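Local coordinates for USG-1 protein homolog (Pseudomonas aeruginosa, PDB 2HJS) that is probably a dimeric, NAD-binding oxidoreductase of the aspartate-semialdehyde dehydrogenase family, acting on an aldehyde or oxo group with NAD or NADP as acceptor, at residues F64-S67 against L71-F74; H84-R89 against G100-S105; E117-Q122 against G330-K335; E137-L142 against A220-L225; L142-A147 against D268-I273. All coordinates share one frame; numbering follows the deposited sequence.

How the contacts relate
Contacts 1, 3 and 4 are buried, whereas contacts 2 and 5 are only partly so. Contacts 1 and 2 belong to the nucleotide-binding domain; helix 78-90, which supplies one side of contact 2, also covers contact 1, Phe66 packing on Ala88 and Phe74 on His84. Contact 3 ties that domain to the C-terminal helix, and Leu71 of contact 1 touches Leu333 there. Contacts 4 and 5 use successive parts of helix 133-145 and share Leu142. No hydrogen bond spans any of the five interfaces: aromatic rings dominate contact 1, branched aliphatic groups contact 3, a thiol contact 4, while contacts 2 and 5 also press a carboxylate or hydroxyl oxygen against carbon.

Contact 1 (F64-S67 against L71-F74); sequences FDFS and LAFF
Asp65 OD1 is gripped twice on the loop that brings Phe66 to Phe74: Ser67 OG lies 2.5 Å from Asp65 OD1, and Ser67 N donates to the same Asp65 OD1 over 3.2 Å. Both donors come from one face of the carboxylate, the hydroxyl on the syn side and tilted out of the plane, the amide from well above it. The backbone bond closes an Asx turn, which spans Phe66 as the chain enters the short 3-10 segment.

With CG beside its own backbone N (chi1 -80°), Phe66 directs its ring toward strand 71-74. Phe74 answers from the opposite direction, and the rings come closest at Phe66 CZ and Phe74 CZ, 3.6 Å apart. Their planes are nearly parallel, at 19°, but slid so far apart that the centroids are separated by 5.7 Å and there is little overlap. Ala72 adds a methyl against Phe66, its CB 4.2 Å from Phe66 CE1. Within the loop, the edge of the Phe64 ring stands on a face of Phe66, placing Phe64 CD2 3.7 Å above that ring's plane and over its centre. Val12 touches both Phe66 and Phe74, and helix 78-90 adds Ala88 and His84. The loop before strand 71-74 thus packs through Phe66 on this central parallel strand, which lies between 9-12 and 94-97 in a Rossmann-type NAD-binding domain.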
# COMPACT_ATOMS: atom_id res chain seq x y z
N PHE A 64 33.98 8.76 23.88
CA PHE A 64 34.73 7.65 23.27
C PHE A 64 35.92 8.06 22.41
O PHE A 64 35.81 9.01 21.62
CB PHE A 64 33.79 6.75 22.45
CG PHE A 64 34.43 5.46 21.97
CD1 PHE A 64 34.70 4.42 22.87
CD2 PHE A 64 34.75 5.28 20.62
CE1 PHE A 64 35.27 3.22 22.43
CE2 PHE A 64 35.33 4.09 20.17
CZ PHE A 64 35.60 3.06 21.09
N ASP A 65 37.03 7.33 22.55
CA ASP A 65 38.24 7.50 21.74
C ASP A 65 38.22 6.59 20.52
O ASP A 65 38.54 5.40 20.63
CB ASP A 65 39.51 7.22 22.59
CG ASP A 65 40.83 7.48 21.83
OD1 ASP A 65 40.83 8.08 20.72
OD2 ASP A 65 41.89 7.09 22.35
N PHE A 66 37.84 7.17 19.37
CA PHE A 66 37.71 6.41 18.11
C PHE A 66 39.05 5.96 17.52
O PHE A 66 39.09 5.09 16.64
CB PHE A 66 36.90 7.20 17.06
CG PHE A 66 35.40 7.15 17.26
CD1 PHE A 66 34.66 6.05 16.81
CD2 PHE A 66 34.72 8.20 17.89
CE1 PHE A 66 33.25 5.99 16.97
CE2 PHE A 66 33.31 8.16 18.06
CZ PHE A 66 32.58 7.05 17.60
N SER A 67 40.16 6.51 18.00
CA SER A 67 41.46 5.97 17.59
C SER A 67 41.63 4.51 18.10
O SER A 67 42.47 3.75 17.57
CB SER A 67 42.63 6.88 18.01
OG SER A 67 42.71 6.96 19.42
N LEU A 71 37.14 -0.02 12.89
CA LEU A 71 35.86 0.06 12.15
C LEU A 71 34.70 0.46 13.10
O LEU A 71 34.67 -0.01 14.24
CB LEU A 71 35.54 -1.30 11.48
CG LEU A 71 34.20 -1.47 10.70
CD1 LEU A 71 34.10 -0.52 9.47
CD2 LEU A 71 34.05 -2.92 10.24
N ALA A 72 33.76 1.31 12.61
CA ALA A 72 32.60 1.75 13.39
C ALA A 72 31.33 1.68 12.56
O ALA A 72 31.27 2.18 11.44
CB ALA A 72 32.78 3.14 13.94
N PHE A 73 30.32 1.02 13.13
CA PHE A 73 28.98 1.05 12.57
C PHE A 73 28.21 2.13 13.28
O PHE A 73 28.04 2.06 14.51
CB PHE A 73 28.31 -0.29 12.80
CG PHE A 73 28.98 -1.44 12.10
CD1 PHE A 73 28.68 -1.73 10.75
CD2 PHE A 73 29.92 -2.23 12.76
CE1 PHE A 73 29.29 -2.80 10.09
CE2 PHE A 73 30.55 -3.32 12.11
CZ PHE A 73 30.22 -3.61 10.77
N PHE A 74 27.74 3.13 12.53
CA PHE A 74 26.91 4.19 13.10
C PHE A 74 25.44 3.86 12.81
O PHE A 74 24.95 4.08 11.70
CB PHE A 74 27.30 5.56 12.53
CG PHE A 74 28.44 6.24 13.26
CD1 PHE A 74 29.74 5.73 13.20
CD2 PHE A 74 28.21 7.40 14.00
CE1 PHE A 74 30.80 6.36 13.90
CE2 PHE A 74 29.25 8.04 14.68
CZ PHE A 74 30.54 7.52 14.63

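Contact 2 (H84-R89 against G100-S105); sequences HAERAR and GALEPS
Ala85 gives its methyl group to Leu102, CB lying 3.7 Å from Leu102 CD1. It is the buried end of the contact, facing the loop from helix 78-90 and also resting on Val95 of the neighbouring strand. One residue further along, Glu86 has its CG beside the backbone N (chi1 -73°) and an extended chain beyond, which carries the carboxylate past the leucine at an oblique angle. Its aliphatic part comes first, with Glu86 CG 4.2 Å from Leu102 CD1. The carboxylate follows at the other branch, Glu86 OE2 being 3.9 Å from Leu102 CD2; this is an oxygen lying against a methyl and not a hydrogen bond. Glu86 is exposed as a whole, so the packing grades from buried carbon at Ala85 to an edge near solvent. At the end of the segment, Arg89 turns to the chain further on, where its NH1 bonds to Pro125 O.

Leu102 itself sits in a type I beta turn running from Gly100 to Glu103, closed by Glu103 N to Gly100 O at 3.2 Å. The turn presents the fork of the leucine to the helix, where Ser81 is another neighbour. Strand 71-74, helix 78-90 and strand 94-97 form a beta-alpha-beta crossover between adjacent parallel strands, and here the loop leaving its second strand folds back against its helix, within the Rossmann-type domain.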
# COMPACT_ATOMS: atom_id res chain seq x y z
N HIS A 84 29.78 13.01 14.97
CA HIS A 84 30.93 12.12 15.20
C HIS A 84 31.54 11.37 14.01
O HIS A 84 32.68 10.96 14.11
CB HIS A 84 30.61 11.09 16.30
CG HIS A 84 30.32 11.69 17.64
ND1 HIS A 84 31.31 12.14 18.48
CD2 HIS A 84 29.15 11.90 18.28
CE1 HIS A 84 30.77 12.62 19.58
NE2 HIS A 84 29.45 12.48 19.49
N ALA A 85 30.80 11.14 12.92
CA ALA A 85 31.31 10.20 11.90
C ALA A 85 32.61 10.67 11.22
O ALA A 85 33.56 9.89 11.06
CB ALA A 85 30.24 9.85 10.86
N GLU A 86 32.66 11.94 10.84
CA GLU A 86 33.86 12.49 10.21
C GLU A 86 35.02 12.52 11.18
O GLU A 86 36.10 12.05 10.84
CB GLU A 86 33.59 13.87 9.59
CG GLU A 86 32.75 13.77 8.30
CD GLU A 86 32.32 15.13 7.77
OE1 GLU A 86 32.99 15.66 6.85
OE2 GLU A 86 31.31 15.66 8.28
N ARG A 87 34.79 13.05 12.39
CA ARG A 87 35.79 13.02 13.47
C ARG A 87 36.34 11.61 13.70
O ARG A 87 37.54 11.43 13.82
CB ARG A 87 35.23 13.61 14.77
CG ARG A 87 35.23 15.15 14.79
CD ARG A 87 34.35 15.77 15.90
NE ARG A 87 34.35 14.98 17.13
CZ ARG A 87 35.26 15.05 18.11
NH1 ARG A 87 35.12 14.26 19.18
NH2 ARG A 87 36.31 15.90 18.05
N ALA A 88 35.45 10.61 13.72
CA ALA A 88 35.88 9.22 13.84
C ALA A 88 36.79 8.77 12.70
O ALA A 88 37.75 8.02 12.94
CB ALA A 88 34.68 8.28 13.95
N ARG A 89 36.48 9.19 11.46
CA ARG A 89 37.29 8.79 10.32
C ARG A 89 38.68 9.44 10.38
O ARG A 89 39.71 8.80 10.06
CB ARG A 89 36.61 9.03 8.96
CG ARG A 89 37.62 9.27 7.89
CD ARG A 89 37.29 8.77 6.52
NE ARG A 89 36.81 9.85 5.70
CZ ARG A 89 36.71 9.83 4.37
NH1 ARG A 89 37.11 8.79 3.64
NH2 ARG A 89 36.22 10.89 3.76
N GLY A 100 22.47 7.74 6.89
CA GLY A 100 22.54 8.55 5.66
C GLY A 100 22.81 10.04 5.84
O GLY A 100 22.66 10.82 4.89
N ALA A 101 23.24 10.42 7.05
CA ALA A 101 23.37 11.83 7.44
C ALA A 101 24.34 12.60 6.57
O ALA A 101 24.22 13.82 6.46
CB ALA A 101 23.79 11.94 8.90
N LEU A 102 25.31 11.90 5.97
CA LEU A 102 26.41 12.55 5.24
C LEU A 102 26.41 12.25 3.74
O LEU A 102 27.42 12.49 3.04
CB LEU A 102 27.75 12.17 5.87
CG LEU A 102 27.87 12.49 7.36
CD1 LEU A 102 29.08 11.83 7.90
CD2 LEU A 102 27.89 14.00 7.64
N GLU A 103 25.29 11.71 3.27
CA GLU A 103 25.01 11.54 1.86
C GLU A 103 24.83 12.90 1.19
O GLU A 103 24.50 13.89 1.86
CB GLU A 103 23.74 10.69 1.66
CG GLU A 103 23.99 9.20 1.85
CD GLU A 103 22.72 8.36 1.87
OE1 GLU A 103 21.58 8.90 1.80
OE2 GLU A 103 22.87 7.12 1.97
N PRO A 104 25.02 12.96 -0.14
CA PRO A 104 25.45 11.84 -0.99
C PRO A 104 26.95 11.73 -1.28
O PRO A 104 27.39 10.70 -1.80
CB PRO A 104 24.71 12.11 -2.29
CG PRO A 104 24.66 13.64 -2.38
CD PRO A 104 24.72 14.16 -0.94
N SER A 105 27.74 12.76 -0.98
CA SER A 105 29.11 12.81 -1.46
C SER A 105 30.17 12.53 -0.40
O SER A 105 31.17 11.88 -0.70
CB SER A 105 29.40 14.14 -2.17
OG SER A 105 29.45 15.22 -1.26

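Contact 3 (E117-Q122 against G330-K335); sequences ERLASQ and GELLIK
Leu119 lodges against Leu332 and Leu333, joining a loop of the Rossmann-type domain to the long C-terminal helix 317-336. More than 200 residues separate the segments, and the final helix packs beside the loop that precedes strand 127-129.

The interaction across the contact is wholly apolar. Leu119 CD1 does most of the touching, with Leu333 CD2 at 3.5 Å and Leu332 CD2 at 3.6 Å from it. Leu119 and Leu332 reach for each other tip to tip, whereas Leu333 crosses Leu119 at about a right angle. Leu332 already faces the loop and carries CG anti to the backbone N (chi1 178°); Leu333 starts off to one side, and with CG beside that N (chi1 -67°) its end comes nearer, so both reach Leu119 CD1. Leu128 of strand 127-129 touches both Leu119 and Leu333, extending the apolar patch onto the edge strand of the sheet.

Hydrogen bonds stay on each side of the interface. Gln122 N binds Leu119 O at 3.0 Å, curling the loop just behind the leucine, and Ser121 OG makes a weak bond to Arg118 O. Gln122 OE1 accepts from Leu127 N, tying the loop to the strand that follows.

Glu331 of the helix takes no part across the contact and forms a salt bridge with Arg29. A second, looser touch completes the leucine contact: Leu333 CD2 also stands 4.2 Å from Leu119 CD2.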
# COMPACT_ATOMS: atom_id res chain seq x y z
N GLU A 117 31.85 -2.31 -6.38
CA GLU A 117 32.96 -1.77 -7.16
C GLU A 117 33.18 -0.27 -6.92
O GLU A 117 34.21 0.27 -7.33
CB GLU A 117 32.79 -2.10 -8.66
CG GLU A 117 31.49 -1.63 -9.29
CD GLU A 117 30.26 -2.48 -8.97
OE1 GLU A 117 30.33 -3.45 -8.20
OE2 GLU A 117 29.18 -2.16 -9.51
N ARG A 118 32.23 0.38 -6.26
CA ARG A 118 32.39 1.76 -5.85
C ARG A 118 33.32 1.94 -4.67
O ARG A 118 33.74 3.08 -4.40
CB ARG A 118 31.07 2.44 -5.49
CG ARG A 118 31.39 3.74 -4.83
CD ARG A 118 30.22 4.53 -4.49
NE ARG A 118 30.01 5.65 -5.41
CZ ARG A 118 30.76 6.74 -5.47
NH1 ARG A 118 31.83 6.88 -4.68
NH2 ARG A 118 30.43 7.69 -6.33
N LEU A 119 33.61 0.85 -3.95
CA LEU A 119 34.61 0.86 -2.89
C LEU A 119 35.99 1.06 -3.44
O LEU A 119 36.80 1.80 -2.85
CB LEU A 119 34.61 -0.44 -2.09
CG LEU A 119 33.51 -0.51 -1.06
CD1 LEU A 119 33.82 -1.70 -0.20
CD2 LEU A 119 33.49 0.79 -0.26
N ALA A 120 36.25 0.37 -4.56
CA ALA A 120 37.56 0.32 -5.21
C ALA A 120 38.21 1.70 -5.47
O ALA A 120 39.41 1.76 -5.73
CB ALA A 120 37.47 -0.50 -6.51
N SER A 121 37.43 2.77 -5.35
CA SER A 121 37.88 4.12 -5.62
C SER A 121 38.12 5.03 -4.42
O SER A 121 38.68 6.09 -4.60
CB SER A 121 36.91 4.82 -6.58
OG SER A 121 35.73 5.25 -5.91
N GLN A 122 37.68 4.64 -3.21
CA GLN A 122 37.97 5.42 -1.99
C GLN A 122 39.25 4.88 -1.33
O GLN A 122 39.59 3.70 -1.49
CB GLN A 122 36.78 5.39 -0.99
CG GLN A 122 36.21 6.81 -0.49
CD GLN A 122 35.24 6.76 0.78
OE1 GLN A 122 35.35 5.87 1.66
NE2 GLN A 122 34.34 7.77 0.89
N GLY A 330 30.79 -4.31 5.96
CA GLY A 330 31.91 -4.47 6.86
C GLY A 330 32.74 -5.71 6.56
O GLY A 330 33.96 -5.68 6.63
N GLU A 331 32.06 -6.82 6.25
CA GLU A 331 32.74 -8.07 5.88
C GLU A 331 33.55 -7.89 4.59
O GLU A 331 34.67 -8.41 4.48
CB GLU A 331 31.73 -9.22 5.77
CG GLU A 331 31.20 -9.67 7.13
CD GLU A 331 30.10 -10.72 7.05
OE1 GLU A 331 29.65 -11.09 5.94
OE2 GLU A 331 29.65 -11.16 8.12
N LEU A 332 33.01 -7.12 3.64
CA LEU A 332 33.72 -6.81 2.40
C LEU A 332 34.97 -5.97 2.65
O LEU A 332 36.03 -6.24 2.05
CB LEU A 332 32.80 -6.10 1.38
CG LEU A 332 33.39 -5.67 0.03
CD1 LEU A 332 33.95 -6.85 -0.73
CD2 LEU A 332 32.36 -4.95 -0.85
N LEU A 333 34.85 -4.95 3.50
CA LEU A 333 35.96 -4.08 3.86
C LEU A 333 37.09 -4.85 4.55
O LEU A 333 38.26 -4.56 4.34
CB LEU A 333 35.50 -2.94 4.76
CG LEU A 333 34.58 -1.84 4.26
CD1 LEU A 333 34.36 -0.84 5.37
CD2 LEU A 333 35.16 -1.16 3.03
N ILE A 334 36.74 -5.81 5.39
CA ILE A 334 37.73 -6.70 6.00
C ILE A 334 38.42 -7.59 4.96
O ILE A 334 39.64 -7.76 5.00
CB ILE A 334 37.09 -7.64 7.02
CG1 ILE A 334 36.68 -6.87 8.25
CG2 ILE A 334 38.05 -8.77 7.42
CD1 ILE A 334 35.89 -7.75 9.17
N LYS A 335 37.62 -8.16 4.06
CA LYS A 335 38.06 -9.22 3.16
C LYS A 335 39.20 -8.79 2.24
O LYS A 335 40.29 -9.36 2.32
CB LYS A 335 36.89 -9.81 2.35
CG LYS A 335 37.24 -11.08 1.56
CD LYS A 335 35.99 -11.86 1.16
CE LYS A 335 36.22 -12.78 -0.06
NZ LYS A 335 35.70 -12.19 -1.34

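Contact 4 (E137-L142 against A220-L225); sequences ELCEVL and AEVQAL
Cys139 projects its thiol toward Val222 and Leu225 in a helix-helix packing where helices 133-145 and 213-225 run roughly parallel. The local axes cross at -31° and approach to 10.4 Å. Helix 133-145 also lies on the sheet that holds strands 151-160 and 308-315, Leu138 touching Leu156 and Val141 touching Leu311.

The close part centres on Cys139 SG, which the first torsion places beside the backbone N (chi1 -70°). From there it meets two residues one helical turn apart: Val222 CG2 is 3.9 Å from Cys139 SG, and Leu225 CD1 lies at the same distance from that sulfur. Leu138, the residue before, crosses Val222 at about a right angle. All four residues are buried, and Val114 of helix 112-115 touches both Cys139 and Leu225.

Away from the sulfur the fit slackens. Leu142 points toward the other helix, yet Leu142 CD2 stays 5.6 Å from Val222 CG1, and Gln223 turns away to the exposed side. Glu140 and Glu221 take no part across the helices; they form salt bridges with Lys320 and Arg217 respectively, and Glu221 OE2 also has Glu103 OE2 close by. Val222 CG2 serves two partners at once, with Leu138 CD2 4.0 Å from Val222 CG2.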
# COMPACT_ATOMS: atom_id res chain seq x y z
N GLU A 137 16.40 -2.77 -0.01
CA GLU A 137 15.60 -3.92 -0.45
C GLU A 137 15.14 -3.80 -1.91
O GLU A 137 15.16 -4.77 -2.65
CB GLU A 137 14.42 -4.15 0.51
CG GLU A 137 14.91 -4.43 1.94
CD GLU A 137 14.00 -3.86 3.04
OE1 GLU A 137 12.99 -3.15 2.72
OE2 GLU A 137 14.30 -4.13 4.23
N LEU A 138 14.74 -2.61 -2.31
CA LEU A 138 14.46 -2.36 -3.72
C LEU A 138 15.69 -2.72 -4.57
O LEU A 138 15.58 -3.50 -5.53
CB LEU A 138 14.11 -0.89 -3.95
CG LEU A 138 13.68 -0.52 -5.38
CD1 LEU A 138 12.46 -1.32 -5.83
CD2 LEU A 138 13.42 0.99 -5.52
N CYS A 139 16.85 -2.15 -4.22
CA CYS A 139 18.04 -2.25 -5.08
C CYS A 139 18.60 -3.65 -5.12
O CYS A 139 19.11 -4.08 -6.15
CB CYS A 139 19.13 -1.25 -4.67
SG CYS A 139 18.66 0.45 -5.05
N GLU A 140 18.49 -4.35 -4.00
CA GLU A 140 18.95 -5.71 -3.94
C GLU A 140 18.21 -6.58 -4.94
O GLU A 140 18.79 -7.50 -5.51
CB GLU A 140 18.76 -6.27 -2.52
CG GLU A 140 18.89 -7.78 -2.43
CD GLU A 140 18.58 -8.31 -1.03
OE1 GLU A 140 17.84 -7.61 -0.30
OE2 GLU A 140 19.09 -9.41 -0.68
N VAL A 141 16.92 -6.31 -5.13
CA VAL A 141 16.09 -7.10 -6.03
C VAL A 141 16.27 -6.64 -7.48
O VAL A 141 16.35 -7.46 -8.38
CB VAL A 141 14.60 -7.01 -5.61
CG1 VAL A 141 13.67 -7.62 -6.69
CG2 VAL A 141 14.41 -7.69 -4.25
N LEU A 142 16.36 -5.33 -7.70
CA LEU A 142 16.52 -4.78 -9.05
C LEU A 142 17.88 -5.02 -9.69
O LEU A 142 17.95 -5.26 -10.90
CB LEU A 142 16.28 -3.29 -9.02
CG LEU A 142 14.90 -2.79 -9.41
CD1 LEU A 142 13.77 -3.69 -8.93
CD2 LEU A 142 14.77 -1.38 -8.85
N ALA A 220 17.26 9.56 -3.55
CA ALA A 220 18.68 9.90 -3.67
C ALA A 220 19.56 8.66 -3.67
O ALA A 220 20.55 8.58 -4.41
CB ALA A 220 19.12 10.86 -2.55
N GLU A 221 19.21 7.68 -2.83
CA GLU A 221 20.03 6.46 -2.69
C GLU A 221 19.87 5.54 -3.89
O GLU A 221 20.85 5.00 -4.39
CB GLU A 221 19.68 5.72 -1.39
CG GLU A 221 20.26 6.45 -0.19
CD GLU A 221 19.84 5.85 1.15
OE1 GLU A 221 18.89 5.01 1.21
OE2 GLU A 221 20.43 6.25 2.17
N VAL A 222 18.65 5.38 -4.38
CA VAL A 222 18.45 4.54 -5.57
C VAL A 222 19.22 5.12 -6.76
O VAL A 222 19.85 4.37 -7.52
CB VAL A 222 16.96 4.32 -5.85
CG1 VAL A 222 16.72 3.57 -7.16
CG2 VAL A 222 16.35 3.54 -4.71
N GLN A 223 19.22 6.44 -6.90
CA GLN A 223 19.95 7.05 -8.01
C GLN A 223 21.47 7.01 -7.82
O GLN A 223 22.21 6.95 -8.80
CB GLN A 223 19.42 8.46 -8.33
CG GLN A 223 20.29 9.70 -8.00
CD GLN A 223 19.61 11.00 -8.51
OE1 GLN A 223 18.66 10.95 -9.30
NE2 GLN A 223 20.10 12.14 -8.06
N ALA A 224 21.94 7.02 -6.57
CA ALA A 224 23.38 6.84 -6.31
C ALA A 224 23.79 5.39 -6.52
O ALA A 224 24.82 5.15 -7.10
CB ALA A 224 23.79 7.32 -4.93
N LEU A 225 22.95 4.45 -6.11
CA LEU A 225 23.27 3.02 -6.17
C LEU A 225 23.10 2.39 -7.55
O LEU A 225 23.94 1.59 -7.96
CB LEU A 225 22.40 2.24 -5.16
CG LEU A 225 22.70 2.42 -3.67
CD1 LEU A 225 21.46 2.11 -2.83
CD2 LEU A 225 23.88 1.55 -3.24

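Contact 5 (L142-A147 against D268-I273); sequences LAPLLA and DATKGI
Thr270 holds OG1 anti to its carbonyl carbon (chi1 -56°), which turns the hydroxyl toward the Pro144 ring, while Ile273, extended along its side chain (chi2 169°), sends CD1 toward the same ring. The contact joins the C-terminal part of helix 133-145 to the type II beta turn of Thr270 to Ile273, which links helix 260-269 to the edge strand 273-275 of the alpha/beta dimerisation domain.

Pro144 is the single residue of its segment that makes the contact. Lacking an amide hydrogen, its nitrogen makes no bond to the preceding turn, and the helix is kinked there. The ring and Thr270 cross at about a right angle: Pro144 CB lies 3.8 Å from Thr270 OG1, and Pro144 CG is nearly as close to that oxygen. This is van der Waals packing of an oxygen against ring carbons; the hydroxyl is hydrogen-bonded to Val266 O, within the helix that ends just before Thr270. The Pro144 ring also touches Val266, so the proline is met by the helix and by the turn after it.

The turn has Gly272 at its third position with positive phi (86°), and its closing bond, Ile273 N to Thr270 O, is weak at 3.3 Å. Gly272 is also tied by a backbone bond to Thr294, on the neighbouring strand 294-301. Ile273 is buried, although its approach to the proline is looser than that of the threonine: Ile273 CD1 stands 4.3 Å from Pro144 CG.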
# COMPACT_ATOMS: atom_id res chain seq x y z
N LEU A 142 16.36 -5.33 -7.70
CA LEU A 142 16.52 -4.78 -9.05
C LEU A 142 17.88 -5.02 -9.69
O LEU A 142 17.95 -5.26 -10.90
CB LEU A 142 16.28 -3.29 -9.02
CG LEU A 142 14.90 -2.79 -9.41
CD1 LEU A 142 13.77 -3.69 -8.93
CD2 LEU A 142 14.77 -1.38 -8.85
N ALA A 143 18.95 -4.91 -8.90
CA ALA A 143 20.30 -5.05 -9.45
C ALA A 143 20.46 -6.28 -10.38
O ALA A 143 20.86 -6.12 -11.53
CB ALA A 143 21.37 -5.04 -8.35
N PRO A 144 20.16 -7.50 -9.88
CA PRO A 144 20.35 -8.66 -10.78
C PRO A 144 19.40 -8.68 -11.99
O PRO A 144 19.73 -9.24 -13.01
CB PRO A 144 20.11 -9.87 -9.87
CG PRO A 144 19.49 -9.35 -8.63
CD PRO A 144 19.71 -7.88 -8.53
N LEU A 145 18.24 -8.05 -11.87
CA LEU A 145 17.30 -7.96 -12.98
C LEU A 145 17.77 -7.02 -14.09
O LEU A 145 17.43 -7.22 -15.26
CB LEU A 145 15.94 -7.51 -12.47
CG LEU A 145 15.23 -8.45 -11.50
CD1 LEU A 145 13.84 -7.86 -11.13
CD2 LEU A 145 15.08 -9.79 -12.15
N LEU A 146 18.56 -6.01 -13.73
CA LEU A 146 18.91 -4.97 -14.68
C LEU A 146 19.96 -5.40 -15.69
O LEU A 146 20.20 -4.70 -16.67
CB LEU A 146 19.33 -3.68 -13.98
CG LEU A 146 18.20 -3.07 -13.13
CD1 LEU A 146 18.75 -1.89 -12.37
CD2 LEU A 146 16.93 -2.69 -13.92
N ALA A 147 20.56 -6.57 -15.47
CA ALA A 147 21.44 -7.16 -16.47
C ALA A 147 20.65 -7.67 -17.68
O ALA A 147 21.20 -7.79 -18.77
CB ALA A 147 22.24 -8.28 -15.88
N ASP A 268 15.32 -16.44 -8.32
CA ASP A 268 15.50 -17.73 -7.70
C ASP A 268 17.00 -18.06 -7.51
O ASP A 268 17.37 -18.62 -6.49
CB ASP A 268 14.81 -18.81 -8.51
CG ASP A 268 14.37 -20.00 -7.67
OD1 ASP A 268 14.31 -19.87 -6.42
OD2 ASP A 268 14.06 -21.04 -8.28
N ALA A 269 17.85 -17.68 -8.47
CA ALA A 269 19.29 -18.01 -8.43
C ALA A 269 20.11 -17.06 -7.54
O ALA A 269 21.23 -17.37 -7.19
CB ALA A 269 19.87 -18.05 -9.84
N THR A 270 19.55 -15.92 -7.15
CA THR A 270 20.31 -14.92 -6.40
C THR A 270 20.29 -15.22 -4.90
O THR A 270 19.20 -15.38 -4.31
CB THR A 270 19.78 -13.49 -6.66
OG1 THR A 270 19.82 -13.24 -8.07
CG2 THR A 270 20.62 -12.44 -5.93
N LYS A 271 21.47 -15.32 -4.30
CA LYS A 271 21.62 -15.46 -2.85
C LYS A 271 20.95 -14.29 -2.13
O LYS A 271 21.03 -13.16 -2.58
CB LYS A 271 23.10 -15.55 -2.46
CG LYS A 271 23.38 -15.50 -0.96
CD LYS A 271 24.85 -15.35 -0.63
CE LYS A 271 25.40 -16.60 0.02
NZ LYS A 271 24.70 -16.93 1.31
N GLY A 272 20.28 -14.57 -1.02
CA GLY A 272 19.69 -13.53 -0.19
C GLY A 272 18.30 -13.13 -0.65
O GLY A 272 17.63 -12.36 0.05
N ILE A 273 17.89 -13.61 -1.83
CA ILE A 273 16.54 -13.39 -2.34
C ILE A 273 15.82 -14.73 -2.34
O ILE A 273 16.37 -15.73 -2.79
CB ILE A 273 16.53 -12.79 -3.76
CG1 ILE A 273 17.01 -11.33 -3.75
CG2 ILE A 273 15.14 -12.82 -4.35
CD1 ILE A 273 17.27 -10.76 -5.17